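Local coordinates for protein sugar kinase, pfkB family (Thermotoga maritima, PDB 2AJR) that probably phosphorylates a sugar phosphate with ATP, as a possible 1-phosphofructokinase of the PfkB carbohydrate kinase family, and binds magnesium, at residues A[220-231]-A[239-250]. Sequence-based numbering, arbitrary orientation.
Sequences FDDYVKLAEKLA and VSYEVKNDIVAT
F220, Y223 and Y241 form an aromatic cluster built from two T-shaped pairs in series. The edge of F220 meets one face of Y241 (F220 CD1 to Y241 CE2, 3.6 Å), and the edge of Y241 points at the face of Y223, with ring centroids 5.1 Å apart and planes at 68°. Y241 leaves its strand with CG anti to the backbone N (chi1 180°), which carries the ring back between the two helix aromatics; CG of E242 covers its other face. A leucine in place of Y241 has no ring to offer, and would probably leave the F220 and Y223 rings without their edge-to-face partner and freer to turn. Beside the cluster, I247 CD1 presses against Y223 CB (3.4 Å) and touches F220 CE1 at 3.8 Å, while V239 CG1 lies in the plane of the Y223 ring, at its edge. Farther along, alanines face strand 245-249: A227 CB packs on A249 CB (3.5 Å) and on I247 CG2, letting the helix axis come within 7.8 Å of the strand at a crossing angle of -36°. Helix 220-233 thus covers one face of the hairpin of strands 236-241 and 245-249, the first closing the β-α-β unit begun by strand 200-201; helix 290-304 packs against D246 and V248.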
# COMPACT_ATOMS: atom_id res chain seq x y z
N PHE A 220 -17.25 -1.22 -33.63
CA PHE A 220 -16.04 -1.63 -34.35
C PHE A 220 -15.57 -0.59 -35.39
O PHE A 220 -14.37 -0.32 -35.49
CB PHE A 220 -16.24 -2.97 -35.03
CG PHE A 220 -15.00 -3.51 -35.68
CD1 PHE A 220 -13.92 -3.91 -34.92
CD2 PHE A 220 -14.93 -3.64 -37.07
CE1 PHE A 220 -12.76 -4.42 -35.53
CE2 PHE A 220 -13.79 -4.16 -37.67
CZ PHE A 220 -12.71 -4.56 -36.89
N ASP A 221 -16.50 0.01 -36.14
CA ASP A 221 -16.15 1.03 -37.14
C ASP A 221 -15.52 2.27 -36.51
O ASP A 221 -14.65 2.91 -37.12
CB ASP A 221 -17.35 1.45 -37.98
CG ASP A 221 -16.99 1.64 -39.44
OD1 ASP A 221 -16.59 0.64 -40.09
OD2 ASP A 221 -17.09 2.79 -39.94
N ASP A 222 -15.96 2.63 -35.31
CA ASP A 222 -15.30 3.72 -34.59
C ASP A 222 -13.85 3.40 -34.29
O ASP A 222 -12.97 4.23 -34.50
CB ASP A 222 -16.01 4.01 -33.28
CG ASP A 222 -17.43 4.42 -33.50
OD1 ASP A 222 -17.66 5.24 -34.42
OD2 ASP A 222 -18.32 3.92 -32.76
N TYR A 223 -13.61 2.20 -33.77
CA TYR A 223 -12.25 1.82 -33.46
C TYR A 223 -11.42 1.77 -34.73
O TYR A 223 -10.23 2.12 -34.70
CB TYR A 223 -12.21 0.47 -32.75
CG TYR A 223 -12.68 0.52 -31.33
CD1 TYR A 223 -14.04 0.50 -31.03
CD2 TYR A 223 -11.78 0.60 -30.30
CE1 TYR A 223 -14.47 0.54 -29.74
CE2 TYR A 223 -12.19 0.67 -29.00
CZ TYR A 223 -13.53 0.64 -28.72
OH TYR A 223 -13.93 0.68 -27.43
N VAL A 224 -12.05 1.38 -35.86
CA VAL A 224 -11.33 1.32 -37.12
C VAL A 224 -11.04 2.73 -37.60
O VAL A 224 -9.92 3.01 -37.99
CB VAL A 224 -12.05 0.49 -38.18
CG1 VAL A 224 -11.33 0.56 -39.54
CG2 VAL A 224 -12.14 -0.95 -37.71
N LYS A 225 -12.02 3.62 -37.54
CA LYS A 225 -11.78 5.01 -37.95
C LYS A 225 -10.64 5.62 -37.10
O LYS A 225 -9.79 6.35 -37.62
CB LYS A 225 -13.04 5.89 -37.88
CG LYS A 225 -13.89 5.93 -39.16
N LEU A 226 -10.60 5.30 -35.82
CA LEU A 226 -9.54 5.83 -34.96
C LEU A 226 -8.15 5.30 -35.37
O LEU A 226 -7.18 6.06 -35.45
CB LEU A 226 -9.81 5.53 -33.49
CG LEU A 226 -8.71 6.04 -32.55
CD1 LEU A 226 -8.68 7.58 -32.54
CD2 LEU A 226 -8.89 5.44 -31.13
N ALA A 227 -8.06 4.01 -35.63
CA ALA A 227 -6.81 3.43 -36.11
C ALA A 227 -6.37 4.11 -37.40
O ALA A 227 -5.19 4.36 -37.58
CB ALA A 227 -6.96 1.94 -36.32
N GLU A 228 -7.31 4.41 -38.28
CA GLU A 228 -7.00 5.02 -39.59
C GLU A 228 -6.52 6.47 -39.48
O GLU A 228 -5.55 6.84 -40.16
CB GLU A 228 -8.19 4.92 -40.54
CG GLU A 228 -8.50 3.50 -41.00
CD GLU A 228 -9.67 3.42 -42.00
OE1 GLU A 228 -10.73 4.05 -41.78
OE2 GLU A 228 -9.53 2.69 -43.01
N LYS A 229 -7.17 7.27 -38.63
CA LYS A 229 -6.76 8.66 -38.34
C LYS A 229 -5.35 8.75 -37.77
O LYS A 229 -4.56 9.61 -38.16
CB LYS A 229 -7.71 9.32 -37.34
CG LYS A 229 -9.13 9.51 -37.82
CD LYS A 229 -9.76 10.77 -37.24
CE LYS A 229 -11.07 11.13 -37.94
NZ LYS A 229 -11.25 12.60 -37.96
N LEU A 230 -5.05 7.87 -36.83
CA LEU A 230 -3.72 7.79 -36.26
C LEU A 230 -2.72 7.34 -37.30
O LEU A 230 -1.58 7.77 -37.27
CB LEU A 230 -3.70 6.83 -35.08
CG LEU A 230 -4.54 7.23 -33.86
CD1 LEU A 230 -4.68 6.05 -32.93
CD2 LEU A 230 -3.94 8.45 -33.13
N ALA A 231 -3.14 6.48 -38.21
CA ALA A 231 -2.26 5.94 -39.25
C ALA A 231 -2.01 6.94 -40.38
O ALA A 231 -1.12 6.71 -41.22
CB ALA A 231 -2.85 4.67 -39.80
N VAL A 239 -4.75 -0.48 -31.90
CA VAL A 239 -5.89 -0.04 -31.11
C VAL A 239 -6.65 -1.23 -30.54
O VAL A 239 -7.01 -2.14 -31.26
CB VAL A 239 -6.85 0.83 -31.95
CG1 VAL A 239 -8.07 1.19 -31.16
CG2 VAL A 239 -6.12 2.09 -32.44
N SER A 240 -6.90 -1.19 -29.24
CA SER A 240 -7.52 -2.30 -28.55
C SER A 240 -8.99 -2.28 -28.73
O SER A 240 -9.63 -1.21 -28.72
CB SER A 240 -7.22 -2.28 -27.07
OG SER A 240 -5.89 -2.69 -26.91
N TYR A 241 -9.53 -3.48 -28.86
CA TYR A 241 -10.92 -3.69 -29.09
C TYR A 241 -11.38 -4.92 -28.32
O TYR A 241 -10.86 -6.01 -28.52
CB TYR A 241 -11.14 -3.86 -30.57
CG TYR A 241 -12.57 -4.08 -30.91
CD1 TYR A 241 -13.52 -3.07 -30.71
CD2 TYR A 241 -13.00 -5.32 -31.41
CE1 TYR A 241 -14.85 -3.28 -31.02
CE2 TYR A 241 -14.33 -5.53 -31.72
CZ TYR A 241 -15.24 -4.51 -31.53
OH TYR A 241 -16.54 -4.74 -31.84
N GLU A 242 -12.34 -4.71 -27.43
CA GLU A 242 -12.95 -5.79 -26.64
C GLU A 242 -11.92 -6.63 -25.88
O GLU A 242 -12.01 -7.85 -25.85
CB GLU A 242 -13.84 -6.66 -27.51
CG GLU A 242 -15.01 -5.90 -28.10
CD GLU A 242 -16.01 -5.44 -27.05
OE1 GLU A 242 -16.36 -4.24 -27.02
OE2 GLU A 242 -16.48 -6.28 -26.25
N VAL A 243 -10.95 -5.95 -25.28
CA VAL A 243 -10.00 -6.56 -24.35
C VAL A 243 -8.94 -7.44 -25.02
O VAL A 243 -7.76 -7.24 -24.77
CB VAL A 243 -10.75 -7.39 -23.24
CG1 VAL A 243 -9.78 -7.79 -22.11
CG2 VAL A 243 -11.96 -6.62 -22.70
N LYS A 244 -9.34 -8.39 -25.86
CA LYS A 244 -8.41 -9.42 -26.38
C LYS A 244 -8.21 -9.39 -27.91
O LYS A 244 -8.00 -10.41 -28.54
CB LYS A 244 -8.89 -10.82 -25.96
CG LYS A 244 -10.31 -11.14 -26.33
CD LYS A 244 -10.70 -12.49 -25.77
CE LYS A 244 -12.18 -12.71 -25.83
NZ LYS A 244 -12.67 -12.89 -27.19
N ASN A 245 -8.31 -8.20 -28.49
CA ASN A 245 -8.06 -8.01 -29.90
C ASN A 245 -7.41 -6.66 -30.12
O ASN A 245 -7.44 -5.79 -29.24
CB ASN A 245 -9.35 -8.03 -30.70
CG ASN A 245 -10.29 -9.11 -30.24
OD1 ASN A 245 -10.14 -10.27 -30.62
ND2 ASN A 245 -11.27 -8.73 -29.41
N ASP A 246 -6.81 -6.50 -31.29
CA ASP A 246 -6.15 -5.26 -31.66
C ASP A 246 -6.30 -4.98 -33.15
O ASP A 246 -6.04 -5.85 -33.99
CB ASP A 246 -4.67 -5.29 -31.26
CG ASP A 246 -4.46 -5.13 -29.75
OD1 ASP A 246 -4.67 -4.02 -29.21
OD2 ASP A 246 -4.08 -6.13 -29.11
N ILE A 247 -6.73 -3.77 -33.46
CA ILE A 247 -6.80 -3.30 -34.83
C ILE A 247 -5.44 -2.70 -35.13
O ILE A 247 -4.95 -1.87 -34.39
CB ILE A 247 -7.90 -2.24 -34.99
CG1 ILE A 247 -9.27 -2.87 -34.71
CG2 ILE A 247 -7.87 -1.65 -36.39
CD1 ILE A 247 -10.23 -1.96 -34.02
N VAL A 248 -4.82 -3.17 -36.20
CA VAL A 248 -3.56 -2.64 -36.65
C VAL A 248 -3.81 -1.94 -37.97
O VAL A 248 -4.27 -2.57 -38.92
CB VAL A 248 -2.55 -3.76 -36.84
CG1 VAL A 248 -1.21 -3.20 -37.30
CG2 VAL A 248 -2.39 -4.54 -35.53
N ALA A 249 -3.55 -0.64 -38.01
CA ALA A 249 -3.74 0.16 -39.22
C ALA A 249 -2.39 0.69 -39.71
O ALA A 249 -1.61 1.24 -38.92
CB ALA A 249 -4.68 1.33 -38.95
N THR A 250 -2.11 0.48 -41.00
CA THR A 250 -0.97 1.09 -41.67
C THR A 250 -1.47 1.83 -42.90
O THR A 250 -2.68 1.90 -43.15
CB THR A 250 0.12 0.06 -42.12
OG1 THR A 250 -0.26 -0.58 -43.34
CG2 THR A 250 0.37 -0.97 -41.04